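Local coordinates for Galactose/lactose metabolism regulatory protein GAL80 (Saccharomyces cerevisiae, PDB 3BTV) that represses the galactose and lactose metabolic genes by binding the activator GAL4 and blocking its transcriptional activation when no inducing sugar is present, at residues N177-A182 with D219-M224; Q154-P159 with V393-D398; L28-G33 with I67-L72. The protein carries 1 engineered substitution. All blocks are in the same frame, centred on the assembly; numbering follows the deposited sequence.

Interaction 1 of 3, residues N177-A182 with D219-M224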
ATOM      1  N   ASN B 177      -0.613  -3.546 -14.754  1.00 32.54           N
ATOM      2  CA  ASN B 177       0.551  -2.781 -14.394  1.00 36.43           C
ATOM      3  C   ASN B 177       0.822  -2.833 -12.882  1.00 40.40           C
ATOM      4  O   ASN B 177       1.966  -2.985 -12.462  1.00 34.20           O
ATOM      5  CB  ASN B 177       0.404  -1.330 -14.842  1.00 32.39           C
ATOM      6  CG  ASN B 177       1.535  -0.459 -14.324  1.00 49.49           C
ATOM      7  OD1 ASN B 177       1.395   0.203 -13.301  1.00 37.86           O
ATOM      8  ND2 ASN B 177       2.678  -0.486 -15.011  1.00 41.46           N
ATOM      9  N   SER B 178      -0.224  -2.703 -12.070  1.00 27.45           N
ATOM     10  CA  SER B 178      -0.059  -2.696 -10.604  1.00 30.82           C
ATOM     11  C   SER B 178      -1.382  -2.885  -9.885  1.00 36.38           C
ATOM     12  O   SER B 178      -2.453  -2.732 -10.489  1.00 32.06           O
ATOM     13  CB  SER B 178       0.611  -1.390 -10.137  1.00 27.84           C
ATOM     14  OG  SER B 178      -0.207  -0.271 -10.380  1.00 39.65           O
ATOM     15  N   ILE B 179      -1.311  -3.215  -8.598  1.00 25.44           N
ATOM     16  CA  ILE B 179      -2.515  -3.526  -7.799  1.00 24.17           C
ATOM     17  C   ILE B 179      -2.418  -2.979  -6.377  1.00 30.41           C
ATOM     18  O   ILE B 179      -1.386  -3.118  -5.732  1.00 32.67           O
ATOM     19  CB  ILE B 179      -2.696  -5.064  -7.689  1.00 25.71           C
ATOM     20  CG1 ILE B 179      -2.804  -5.706  -9.086  1.00 31.87           C
ATOM     21  CG2 ILE B 179      -3.870  -5.427  -6.776  1.00 27.49           C
ATOM     22  CD1 ILE B 179      -2.949  -7.218  -9.059  1.00 38.57           C
ATOM     23  N   GLU B 180      -3.484  -2.374  -5.869  1.00 26.44           N
ATOM     24  CA  GLU B 180      -3.527  -2.027  -4.438  1.00 27.50           C
ATOM     25  C   GLU B 180      -4.739  -2.619  -3.759  1.00 36.96           C
ATOM     26  O   GLU B 180      -5.852  -2.637  -4.302  1.00 32.00           O
ATOM     27  CB  GLU B 180      -3.509  -0.506  -4.204  1.00 31.85           C
ATOM     28  CG  GLU B 180      -2.223   0.189  -4.690  1.00 35.02           C
ATOM     29  CD  GLU B 180      -2.265   0.493  -6.176  1.00 75.46           C
ATOM     30  OE1 GLU B 180      -3.358   0.885  -6.634  1.00 60.85           O
ATOM     31  OE2 GLU B 180      -1.226   0.343  -6.876  1.00 61.90           O
ATOM     32  N   ILE B 181      -4.530  -3.066  -2.541  1.00 32.10           N
ATOM     33  CA  ILE B 181      -5.613  -3.611  -1.749  1.00 37.31           C
ATOM     34  C   ILE B 181      -5.646  -2.955  -0.379  1.00 39.66           C
ATOM     35  O   ILE B 181      -4.630  -2.862   0.298  1.00 34.03           O
ATOM     36  CB  ILE B 181      -5.432  -5.109  -1.571  1.00 36.19           C
ATOM     37  CG1 ILE B 181      -5.424  -5.791  -2.937  1.00 42.90           C
ATOM     38  CG2 ILE B 181      -6.532  -5.670  -0.667  1.00 43.86           C
ATOM     39  CD1 ILE B 181      -5.235  -7.295  -2.846  1.00 49.20           C
ATOM     40  N   ALA B 182      -6.820  -2.504   0.025  1.00 35.20           N
ATOM     41  CA  ALA B 182      -7.009  -1.958   1.361  1.00 40.43           C
ATOM     42  C   ALA B 182      -8.231  -2.630   1.954  1.00 55.01           C
ATOM     43  O   ALA B 182      -9.267  -2.728   1.297  1.00 34.63           O
ATOM     44  CB  ALA B 182      -7.226  -0.475   1.285  1.00 39.97           C
ATOM     45  N   ASP B 219      -6.529 -14.708  -1.860  1.00 38.54           N
ATOM     46  CA  ASP B 219      -6.848 -15.838  -2.716  1.00 44.74           C
ATOM     47  C   ASP B 219      -7.684 -15.414  -3.916  1.00 39.39           C
ATOM     48  O   ASP B 219      -7.433 -15.881  -5.021  1.00 34.77           O
ATOM     49  CB  ASP B 219      -7.587 -16.958  -1.980  1.00 42.28           C
ATOM     50  CG  ASP B 219      -7.992 -18.078  -2.925  1.00 59.85           C
ATOM     51  OD1 ASP B 219      -7.094 -18.783  -3.434  1.00 53.37           O
ATOM     52  OD2 ASP B 219      -9.200 -18.226  -3.199  1.00 48.16           O
ATOM     53  N   ILE B 220      -8.694 -14.566  -3.715  1.00 37.43           N
ATOM     54  CA  ILE B 220      -9.468 -14.105  -4.885  1.00 34.20           C
ATOM     55  C   ILE B 220      -8.599 -13.251  -5.790  1.00 39.27           C
ATOM     56  O   ILE B 220      -8.780 -13.245  -7.010  1.00 38.29           O
ATOM     57  CB  ILE B 220     -10.788 -13.341  -4.535  1.00 43.98           C
ATOM     58  CG1 ILE B 220     -10.485 -12.035  -3.814  1.00 49.98           C
ATOM     59  CG2 ILE B 220     -11.746 -14.210  -3.711  1.00 45.94           C
ATOM     60  CD1 ILE B 220     -11.738 -11.219  -3.526  1.00 54.25           C
ATOM     61  N   LEU B 221      -7.645 -12.532  -5.209  1.00 35.26           N
ATOM     62  CA  LEU B 221      -6.768 -11.723  -6.051  1.00 34.32           C
ATOM     63  C   LEU B 221      -6.023 -12.623  -7.022  1.00 36.51           C
ATOM     64  O   LEU B 221      -5.976 -12.357  -8.221  1.00 34.53           O
ATOM     65  CB  LEU B 221      -5.753 -10.914  -5.232  1.00 30.63           C
ATOM     66  CG  LEU B 221      -4.898 -10.047  -6.160  1.00 34.42           C
ATOM     67  CD1 LEU B 221      -5.766  -8.927  -6.812  1.00 34.00           C
ATOM     68  CD2 LEU B 221      -3.713  -9.460  -5.429  1.00 42.70           C
ATOM     69  N   GLN B 222      -5.443 -13.698  -6.496  1.00 33.07           N
ATOM     70  CA  GLN B 222      -4.679 -14.626  -7.319  1.00 34.25           C
ATOM     71  C   GLN B 222      -5.576 -15.333  -8.305  1.00 31.26           C
ATOM     72  O   GLN B 222      -5.190 -15.578  -9.445  1.00 37.56           O
ATOM     73  CB  GLN B 222      -3.980 -15.656  -6.441  1.00 38.71           C
ATOM     74  CG  GLN B 222      -2.870 -15.055  -5.612  1.00 31.94           C
ATOM     75  CD  GLN B 222      -2.373 -16.027  -4.561  1.00 53.19           C
ATOM     76  OE1 GLN B 222      -1.349 -16.672  -4.734  1.00 41.41           O
ATOM     77  NE2 GLN B 222      -3.114 -16.153  -3.477  1.00 38.51           N
ATOM     78  N   TYR B 223      -6.784 -15.641  -7.862  1.00 35.32           N
ATOM     79  CA  TYR B 223      -7.760 -16.285  -8.729  1.00 36.22           C
ATOM     80  C   TYR B 223      -8.185 -15.380  -9.901  1.00 43.41           C
ATOM     81  O   TYR B 223      -8.274 -15.834 -11.043  1.00 41.81           O
ATOM     82  CB  TYR B 223      -8.972 -16.743  -7.911  1.00 38.02           C
ATOM     83  CG  TYR B 223      -9.972 -17.562  -8.707  1.00 40.13           C
ATOM     84  CD1 TYR B 223      -9.621 -18.803  -9.237  1.00 40.27           C
ATOM     85  CD2 TYR B 223     -11.258 -17.096  -8.932  1.00 40.94           C
ATOM     86  CE1 TYR B 223     -10.525 -19.552  -9.958  1.00 42.99           C
ATOM     87  CE2 TYR B 223     -12.178 -17.845  -9.649  1.00 38.85           C
ATOM     88  CZ  TYR B 223     -11.799 -19.063 -10.169  1.00 50.11           C
ATOM     89  OH  TYR B 223     -12.698 -19.802 -10.893  1.00 44.38           O
ATOM     90  N   MET B 224      -8.434 -14.103  -9.623  1.00 36.32           N
ATOM     91  CA  MET B 224      -8.873 -13.145 -10.654  1.00 37.63           C
ATOM     92  C   MET B 224      -7.781 -12.813 -11.664  1.00 41.69           C
ATOM     93  O   MET B 224      -8.063 -12.580 -12.831  1.00 36.43           O
ATOM     94  CB  MET B 224      -9.312 -11.827 -10.006  1.00 38.53           C
ATOM     95  CG  MET B 224     -10.664 -11.859  -9.358  1.00 40.68           C
ATOM     96  SD  MET B 224     -11.108 -10.210  -8.770  1.00 44.69           S
ATOM     97  CE  MET B 224      -9.872  -9.909  -7.488  1.00 37.63           C
TER
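Leu221 of helix 209-225 points its two methyl groups at Ile179 and Ile181 of strand 176-184, one branch to each isoleucine. This is helix-on-sheet packing inside the C-terminal domain, where the helix lies against one face of a large mixed beta-sheet. The backbones stay well apart, the closest CA atoms, those of Ile181 and Leu221, being 9.3 Å from each other, so the space is bridged by aliphatic side chains. Ile179 and Leu221 meet tip to tip: Leu221 CD1 lies 4.0 Å from Ile179 CG2 and is equally far from Ile179 CD1, resting in the fork made by the two branches. Both isoleucines hold CG2 anti to the backbone N, with CG1 beside that N (chi1 -58° and -60°), and run on fully extended to CD1, which turns both toward the helix, though Ile181 touches with CD1 only. In Leu221 a chi1 of -178° swings CG away from the amide nitrogen, and this carries its two methyls out to the sheet. Around this apolar cluster Val278 of the adjoining strand 276-283 also touches Leu221, while Ile181 packs on Ile297, Cys280 and Phe282. The intervening residues serve the other face. Glu180 OE1 binds His300 NE2, and Glu180 OE2 makes a weak hydrogen bond to Ser281 OG of the second subunit; Ser178 packs on Lys283 of that subunit. At the start of the segment Asn177 and Ser178 both face His300 in a classic beta bulge, and Asn177 ND2 bonds to Tyr190 OH of the second subunit. Back at the helix, Ile181 and Leu221 cross obliquely, and their meeting point is the closest of this contact, Ile181 CD1 to Leu221 CD2 at 3.7 Å.

Interaction 2 of 3, residues Q154-P159 with V393-D398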
ATOM      1  N   GLN B 154     -15.443 -19.516  -0.927  1.00 46.49           N
ATOM      2  CA  GLN B 154     -16.634 -19.196  -1.708  1.00 50.38           C
ATOM      3  C   GLN B 154     -16.545 -17.851  -2.408  1.00 49.13           C
ATOM      4  O   GLN B 154     -17.433 -17.494  -3.191  1.00 51.80           O
ATOM      5  CB  GLN B 154     -17.886 -19.251  -0.831  1.00 43.07           C
ATOM      6  CG  GLN B 154     -18.099 -18.010   0.006  1.00 52.90           C
ATOM      7  CD  GLN B 154     -17.137 -17.918   1.164  1.00 60.93           C
ATOM      8  OE1 GLN B 154     -16.780 -18.929   1.766  1.00 57.44           O
ATOM      9  NE2 GLN B 154     -16.711 -16.703   1.484  1.00 95.18           N
ATOM     10  N   GLY B 155     -15.474 -17.107  -2.131  1.00 39.12           N
ATOM     11  CA  GLY B 155     -15.224 -15.844  -2.802  1.00 31.32           C
ATOM     12  C   GLY B 155     -14.980 -16.076  -4.285  1.00 47.80           C
ATOM     13  O   GLY B 155     -15.289 -15.233  -5.137  1.00 38.60           O
ATOM     14  N   ARG B 156     -14.410 -17.231  -4.600  1.00 40.49           N
ATOM     15  CA  ARG B 156     -14.163 -17.596  -5.985  1.00 44.15           C
ATOM     16  C   ARG B 156     -15.475 -17.752  -6.764  1.00 54.98           C
ATOM     17  O   ARG B 156     -15.459 -17.846  -7.991  1.00 43.83           O
ATOM     18  CB  ARG B 156     -13.362 -18.900  -6.058  1.00 42.21           C
ATOM     19  CG  ARG B 156     -11.962 -18.820  -5.467  1.00 40.89           C
ATOM     20  CD  ARG B 156     -11.207 -20.147  -5.628  1.00 44.36           C
ATOM     21  NE  ARG B 156      -9.769 -19.938  -5.475  1.00 60.95           N
ATOM     22  CZ  ARG B 156      -8.835 -20.621  -6.129  1.00 59.20           C
ATOM     23  NH1 ARG B 156      -9.186 -21.559  -6.995  1.00 53.30           N
ATOM     24  NH2 ARG B 156      -7.551 -20.347  -5.936  1.00 55.78           N
ATOM     25  N   LYS B 157     -16.600 -17.793  -6.046  1.00 46.11           N
ATOM     26  CA  LYS B 157     -17.923 -17.994  -6.652  1.00 42.96           C
ATOM     27  C   LYS B 157     -18.767 -16.726  -6.647  1.00 48.64           C
ATOM     28  O   LYS B 157     -19.922 -16.743  -7.058  1.00 48.81           O
ATOM     29  CB  LYS B 157     -18.705 -19.093  -5.914  1.00 39.26           C
ATOM     30  CG  LYS B 157     -18.207 -20.501  -6.168  1.00 53.76           C
ATOM     31  CD  LYS B 157     -18.156 -20.843  -7.656  1.00 56.20           C
ATOM     32  CE  LYS B 157     -17.330 -22.108  -7.872  1.00 67.32           C
ATOM     33  NZ  LYS B 157     -16.963 -22.367  -9.293  1.00 57.12           N
ATOM     34  N   SER B 158     -18.208 -15.632  -6.154  1.00 33.74           N
ATOM     35  CA  SER B 158     -18.914 -14.355  -6.201  1.00 33.88           C
ATOM     36  C   SER B 158     -19.130 -13.921  -7.650  1.00 43.04           C
ATOM     37  O   SER B 158     -18.263 -14.116  -8.500  1.00 44.71           O
ATOM     38  CB  SER B 158     -18.127 -13.275  -5.467  1.00 34.15           C
ATOM     39  OG  SER B 158     -18.536 -11.976  -5.886  1.00 38.37           O
ATOM     40  N   PRO B 159     -20.289 -13.317  -7.936  1.00 43.47           N
ATOM     41  CA  PRO B 159     -20.548 -12.882  -9.311  1.00 42.23           C
ATOM     42  C   PRO B 159     -19.602 -11.741  -9.675  1.00 34.46           C
ATOM     43  O   PRO B 159     -19.205 -11.606 -10.828  1.00 36.60           O
ATOM     44  CB  PRO B 159     -22.002 -12.380  -9.260  1.00 47.66           C
ATOM     45  CG  PRO B 159     -22.573 -12.942  -7.982  1.00 51.65           C
ATOM     46  CD  PRO B 159     -21.417 -13.031  -7.036  1.00 42.16           C
ATOM     47  N   VAL B 393      -7.574 -32.548  -8.855  1.00 71.28           N
ATOM     48  CA  VAL B 393      -6.714 -32.195  -7.730  1.00 67.16           C
ATOM     49  C   VAL B 393      -6.988 -30.794  -7.187  1.00 52.08           C
ATOM     50  O   VAL B 393      -7.023 -30.580  -5.977  1.00 73.88           O
ATOM     51  CB  VAL B 393      -5.219 -32.293  -8.114  1.00 70.22           C
ATOM     52  CG1 VAL B 393      -4.340 -31.896  -6.942  1.00 76.68           C
ATOM     53  CG2 VAL B 393      -4.880 -33.704  -8.568  1.00 79.43           C
ATOM     54  N   MET B 394      -7.177 -29.840  -8.085  1.00 60.41           N
ATOM     55  CA  MET B 394      -7.326 -28.452  -7.673  1.00 55.69           C
ATOM     56  C   MET B 394      -8.016 -27.638  -8.749  1.00 66.59           C
ATOM     57  O   MET B 394      -7.919 -27.946  -9.938  1.00 58.13           O
ATOM     58  CB  MET B 394      -5.955 -27.840  -7.383  1.00 67.25           C
ATOM     59  CG  MET B 394      -5.017 -27.821  -8.591  1.00 52.58           C
ATOM     60  SD  MET B 394      -3.330 -27.323  -8.145  1.00 71.39           S
ATOM     61  CE  MET B 394      -3.638 -25.627  -7.650  1.00 68.49           C
ATOM     62  N   GLN B 395      -8.703 -26.581  -8.335  1.00 51.67           N
ATOM     63  CA  GLN B 395      -9.344 -25.713  -9.297  1.00 49.59           C
ATOM     64  C   GLN B 395      -8.273 -24.879  -9.985  1.00 53.29           C
ATOM     65  O   GLN B 395      -8.342 -24.635 -11.184  1.00 55.48           O
ATOM     66  CB  GLN B 395     -10.376 -24.807  -8.630  1.00 50.02           C
ATOM     67  CG  GLN B 395     -11.103 -23.924  -9.630  1.00 35.86           C
ATOM     68  CD  GLN B 395     -12.029 -22.948  -8.967  1.00 52.04           C
ATOM     69  OE1 GLN B 395     -11.722 -22.423  -7.901  1.00 48.74           O
ATOM     70  NE2 GLN B 395     -13.166 -22.676  -9.606  1.00 53.87           N
ATOM     71  N   GLY B 396      -7.267 -24.470  -9.220  1.00 51.62           N
ATOM     72  CA  GLY B 396      -6.250 -23.584  -9.737  1.00 49.15           C
ATOM     73  C   GLY B 396      -6.882 -22.277 -10.169  1.00 48.42           C
ATOM     74  O   GLY B 396      -7.642 -21.672  -9.423  1.00 52.48           O
ATOM     75  N   PHE B 397      -6.568 -21.849 -11.384  1.00 41.45           N
ATOM     76  CA  PHE B 397      -7.135 -20.635 -11.933  1.00 39.91           C
ATOM     77  C   PHE B 397      -8.308 -20.909 -12.874  1.00 47.15           C
ATOM     78  O   PHE B 397      -8.765 -20.012 -13.577  1.00 48.17           O
ATOM     79  CB  PHE B 397      -6.065 -19.849 -12.670  1.00 40.55           C
ATOM     80  CG  PHE B 397      -4.864 -19.554 -11.834  1.00 58.99           C
ATOM     81  CD1 PHE B 397      -5.008 -19.149 -10.518  1.00 48.99           C
ATOM     82  CD2 PHE B 397      -3.591 -19.675 -12.363  1.00 57.44           C
ATOM     83  CE1 PHE B 397      -3.904 -18.874  -9.740  1.00 46.14           C
ATOM     84  CE2 PHE B 397      -2.477 -19.394 -11.591  1.00 58.75           C
ATOM     85  CZ  PHE B 397      -2.633 -18.995 -10.283  1.00 47.43           C
ATOM     86  N   ASP B 398      -8.783 -22.148 -12.893  1.00 45.34           N
ATOM     87  CA  ASP B 398      -9.897 -22.512 -13.763  1.00 42.99           C
ATOM     88  C   ASP B 398     -11.199 -21.857 -13.338  1.00 53.81           C
ATOM     89  O   ASP B 398     -11.488 -21.767 -12.147  1.00 47.64           O
ATOM     90  CB  ASP B 398     -10.115 -24.021 -13.749  1.00 51.96           C
ATOM     91  CG  ASP B 398      -9.086 -24.766 -14.565  1.00 75.32           C
ATOM     92  OD1 ASP B 398      -8.444 -24.134 -15.432  1.00 60.62           O
ATOM     93  OD2 ASP B 398      -8.924 -25.987 -14.333  1.00 84.76           O
TER
HETATM   94  O   HOH W   1     -14.933 -20.310  -9.753  1.00 43.14           O
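The 3-10 turn carrying Arg156 and the type II' turn formed by Gln395, Gly396, Phe397 and Asp398 keep their backbones apart, the nearest CA atoms, of Arg156 and Phe397, lying 9.7 Å from each other, and long polar side chains close the distance. The side chains of Arg156 and Gln395 run antiparallel alongside one another, the guanidinium turned 31° from the amide plane. Arg156 NH1 gives a nearly straight bond (162°) to Gln395 OE1 at 2.8 Å, the oxygen lying almost in the guanidinium plane while the donor is tilted out of the amide plane. The same nitrogen makes a weak, bent bond to Gly396 O at 2.9 Å. Gln395 reaches this far because its chain leaves the backbone pointing away from the amide nitrogen (chi1 -178°) and stays extended beyond CG. The first segment links strand 148-152, an edge strand of the parallel Rossmann sheet, to helix 159-169, whose N-cap is Ser158; the second leads toward helix 405-424. From that helix Asp407 accepts the backbone N-H groups of Gln395 and Gly396. A second polar group of Arg156, NE, forms a salt bridge with Asp219. Without the guanidinium, as with an alanine here, Gln395 OE1 and the Asp219 carboxylate would probably lose their mate. A water completes the link: it accepts from Gln395 NE2 at 3.0 Å and Lys157 NZ at 2.9 Å, and donates to Arg156 O at 3.1 Å. Lys157 NZ also bonds to Gly401 O, and Gln395 NE2 to Glu400 O.

Interaction 3 of 3, residues L28-G33 with I67-L72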
ATOM      1  N   LEU B  28     -23.971 -28.394  12.091  1.00 78.01           N
ATOM      2  CA  LEU B  28     -25.255 -27.796  11.747  1.00 80.81           C
ATOM      3  C   LEU B  28     -26.169 -27.749  12.965  1.00 74.66           C
ATOM      4  O   LEU B  28     -26.450 -28.772  13.578  1.00 74.54           O
ATOM      5  CB  LEU B  28     -25.938 -28.578  10.630  1.00 68.74           C
ATOM      6  CG  LEU B  28     -27.360 -28.102  10.351  1.00 74.04           C
ATOM      7  CD1 LEU B  28     -27.366 -26.595  10.074  1.00 63.00           C
ATOM      8  CD2 LEU B  28     -27.968 -28.889   9.195  1.00 61.89           C
ATOM      9  N   ASN B  29     -26.632 -26.554  13.312  1.00 86.06           N
ATOM     10  CA  ASN B  29     -27.513 -26.390  14.457  1.00 69.25           C
ATOM     11  C   ASN B  29     -28.628 -25.401  14.153  1.00 79.28           C
ATOM     12  O   ASN B  29     -28.373 -24.216  13.937  1.00 77.99           O
ATOM     13  CB  ASN B  29     -26.719 -25.922  15.672  1.00 72.89           C
ATOM     14  CG  ASN B  29     -27.573 -25.816  16.918  1.00 86.47           C
ATOM     15  OD1 ASN B  29     -28.805 -25.809  16.853  1.00 82.79           O
ATOM     16  ND2 ASN B  29     -26.919 -25.731  18.067  1.00 79.22           N
ATOM     17  N   ALA B  30     -29.865 -25.889  14.148  1.00 78.87           N
ATOM     18  CA  ALA B  30     -31.003 -25.063  13.749  1.00 83.03           C
ATOM     19  C   ALA B  30     -31.193 -23.815  14.614  1.00 90.00           C
ATOM     20  O   ALA B  30     -31.837 -22.854  14.185  1.00 91.15           O
ATOM     21  CB  ALA B  30     -32.271 -25.887  13.728  1.00 68.77           C
ATOM     22  N   ALA B  31     -30.633 -23.827  15.823  1.00 80.39           N
ATOM     23  CA  ALA B  31     -30.811 -22.712  16.754  1.00 83.97           C
ATOM     24  C   ALA B  31     -29.582 -21.818  16.893  1.00 92.35           C
ATOM     25  O   ALA B  31     -29.682 -20.695  17.381  1.00105.76           O
ATOM     26  CB  ALA B  31     -31.232 -23.225  18.116  1.00 85.82           C
ATOM     27  N   LYS B  32     -28.428 -22.314  16.466  1.00 91.05           N
ATOM     28  CA  LYS B  32     -27.174 -21.613  16.703  1.00 91.37           C
ATOM     29  C   LYS B  32     -26.147 -21.928  15.617  1.00106.08           C
ATOM     30  O   LYS B  32     -26.221 -22.970  14.966  1.00 90.82           O
ATOM     31  CB  LYS B  32     -26.624 -21.994  18.084  1.00108.71           C
ATOM     32  CG  LYS B  32     -25.537 -21.072  18.623  1.00129.96           C
ATOM     33  CD  LYS B  32     -25.165 -21.438  20.056  1.00134.05           C
ATOM     34  CE  LYS B  32     -24.096 -20.507  20.615  1.00130.59           C
ATOM     35  NZ  LYS B  32     -23.710 -20.866  22.009  1.00120.33           N
ATOM     36  N   GLY B  33     -25.193 -21.020  15.423  1.00102.00           N
ATOM     37  CA  GLY B  33     -24.131 -21.231  14.456  1.00 74.60           C
ATOM     38  C   GLY B  33     -24.402 -20.601  13.104  1.00 78.97           C
ATOM     39  O   GLY B  33     -25.453 -20.003  12.879  1.00 81.30           O
ATOM     40  N   ILE B  67     -32.904 -32.002  13.429  1.00 86.45           N
ATOM     41  CA  ILE B  67     -33.511 -32.860  12.426  1.00 90.94           C
ATOM     42  C   ILE B  67     -35.019 -32.701  12.495  1.00 96.59           C
ATOM     43  O   ILE B  67     -35.722 -32.850  11.498  1.00105.91           O
ATOM     44  CB  ILE B  67     -33.133 -34.342  12.635  1.00 99.45           C
ATOM     45  CG1 ILE B  67     -31.612 -34.510  12.632  1.00 82.75           C
ATOM     46  CG2 ILE B  67     -33.756 -35.209  11.554  1.00102.97           C
ATOM     47  CD1 ILE B  67     -31.152 -35.937  12.828  1.00 96.11           C
ATOM     48  N   GLN B  68     -35.506 -32.381  13.686  1.00 86.82           N
ATOM     49  CA  GLN B  68     -36.931 -32.192  13.893  1.00100.13           C
ATOM     50  C   GLN B  68     -37.332 -30.768  13.533  1.00103.57           C
ATOM     51  O   GLN B  68     -38.238 -30.549  12.730  1.00104.31           O
ATOM     52  CB  GLN B  68     -37.293 -32.494  15.346  1.00108.78           C
ATOM     53  CG  GLN B  68     -38.765 -32.744  15.581  1.00117.96           C
ATOM     54  CD  GLN B  68     -39.026 -33.390  16.922  1.00135.73           C
ATOM     55  OE1 GLN B  68     -38.113 -33.555  17.730  1.00142.75           O
ATOM     56  NE2 GLN B  68     -40.278 -33.765  17.168  1.00132.10           N
ATOM     57  N   ARG B  69     -36.636 -29.805  14.127  1.00102.29           N
ATOM     58  CA  ARG B  69     -36.947 -28.393  13.940  1.00101.82           C
ATOM     59  C   ARG B  69     -36.860 -27.970  12.476  1.00105.36           C
ATOM     60  O   ARG B  69     -37.398 -26.934  12.090  1.00105.88           O
ATOM     61  CB  ARG B  69     -36.025 -27.530  14.805  1.00102.35           C
ATOM     62  CG  ARG B  69     -36.201 -26.034  14.609  1.00102.41           C
ATOM     63  CD  ARG B  69     -35.476 -25.255  15.690  1.00105.14           C
ATOM     64  NE  ARG B  69     -35.518 -23.817  15.444  1.00117.51           N
ATOM     65  CZ  ARG B  69     -35.082 -22.898  16.301  1.00117.63           C
ATOM     66  NH1 ARG B  69     -34.575 -23.268  17.472  1.00108.22           N
ATOM     67  NH2 ARG B  69     -35.157 -21.609  15.989  1.00101.88           N
ATOM     68  N   LEU B  70     -36.190 -28.779  11.662  1.00104.49           N
ATOM     69  CA  LEU B  70     -36.036 -28.465  10.247  1.00 98.08           C
ATOM     70  C   LEU B  70     -36.800 -29.422   9.341  1.00 94.08           C
ATOM     71  O   LEU B  70     -36.848 -29.223   8.128  1.00 91.87           O
ATOM     72  CB  LEU B  70     -34.557 -28.447   9.853  1.00 93.30           C
ATOM     73  CG  LEU B  70     -33.735 -27.285  10.402  1.00 88.75           C
ATOM     74  CD1 LEU B  70     -32.297 -27.369   9.915  1.00 70.99           C
ATOM     75  CD2 LEU B  70     -34.369 -25.958  10.007  1.00 85.46           C
ATOM     76  N   LYS B  71     -37.388 -30.461   9.928  1.00106.92           N
ATOM     77  CA  LYS B  71     -38.150 -31.444   9.161  1.00114.67           C
ATOM     78  C   LYS B  71     -37.264 -32.227   8.190  1.00105.16           C
ATOM     79  O   LYS B  71     -37.627 -32.424   7.027  1.00 99.71           O
ATOM     80  CB  LYS B  71     -39.276 -30.759   8.384  1.00125.53           C
ATOM     81  CG  LYS B  71     -40.294 -30.038   9.247  1.00129.26           C
ATOM     82  CD  LYS B  71     -41.265 -31.015   9.874  1.00138.24           C
ATOM     83  CE  LYS B  71     -42.366 -30.283  10.614  1.00137.19           C
ATOM     84  NZ  LYS B  71     -41.810 -29.406  11.679  1.00130.92           N
ATOM     85  N   LEU B  72     -36.105 -32.671   8.665  1.00 97.18           N
ATOM     86  CA  LEU B  72     -35.177 -33.430   7.833  1.00 95.68           C
ATOM     87  C   LEU B  72     -35.508 -34.920   7.906  1.00105.59           C
ATOM     88  O   LEU B  72     -34.833 -35.679   8.603  1.00104.65           O
ATOM     89  CB  LEU B  72     -33.737 -33.180   8.282  1.00 86.22           C
ATOM     90  CG  LEU B  72     -33.414 -31.733   8.673  1.00 91.12           C
ATOM     91  CD1 LEU B  72     -32.009 -31.608   9.264  1.00 89.27           C
ATOM     92  CD2 LEU B  72     -33.587 -30.795   7.485  1.00 81.63           C
TER
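Ala30 CB fits against two consecutive residues at the end of helix 60-69, Arg69 and Leu70, where the loop 28-33 comes nearest the helix. The apolar part of the contact is small: the Ala30 methyl lies 3.8 Å from Arg69 CD and 3.9 Å from Leu70 CG, so it rests between an arginine stem and a branched leucine. The second kind of contact is made by the flat end of Arg69. With chi1 at 176° and each further torsion extended, the chain runs straight out from the helix along the loop and lays its guanidinium across the loop backbone. Ala30 O stands 3.8 Å above the guanidinium plane, over its centre, facing the flat side of the group and not its N-H edge; any attraction there is probably electrostatic. Farther out, Arg69 NH1 touches Ala31 CB at 3.4 Å. Hydrogen bonds, a third group, shape each segment from within. Asn29 OD1 accepts the backbone N-H of Ala31 at 2.9 Å in an Asx turn; the bond is straight (167°) although the donor sits 45° out of the carbonyl plane. The helix finishes in a Schellman motif, with Leu72 N bonded to Ile67 O at 2.9 Å, Lys71 N to Gln68 O, and Lys71 at positive phi. Beyond these, Ala30 N bonds to Thr66 OG1, earlier in the helix, and so ties the loop to it. The loop follows strand 21-26, the place of the nucleotide-binding loop in NAD(P)-binding Rossmann domains, and leads to helix 39-45; helix 60-69 comes after the neighbouring strand 50-56, against whose Ile52 and Leu55 Leu28 packs, while Leu70 touches Ile36 just ahead of helix 39-45.

How the interactions relate
Interactions 1 and 2 are direct neighbours, their centres 14 Å apart, and helix 209-225 of interaction 1 also borders the two loops of interaction 2. The helix that turns Leu221 to the sheet turns Asp219 and Tyr223 to those loops: the joint is 2.9 Å long between Asp219 OD2 and Arg156 NE, and Tyr223 OH lies 2.6 Å from Asp398 O, a probable hydrogen bond. Along the chain, interaction 1 is nested inside the loop that interaction 2 closes. Interaction 3 closes earlier, in the Rossmann range, near where a dinucleotide would be expected by analogy with relatives. It touches neither of the others: nearest atoms are about 14 Å from interaction 2 and about 22 Å from interaction 1.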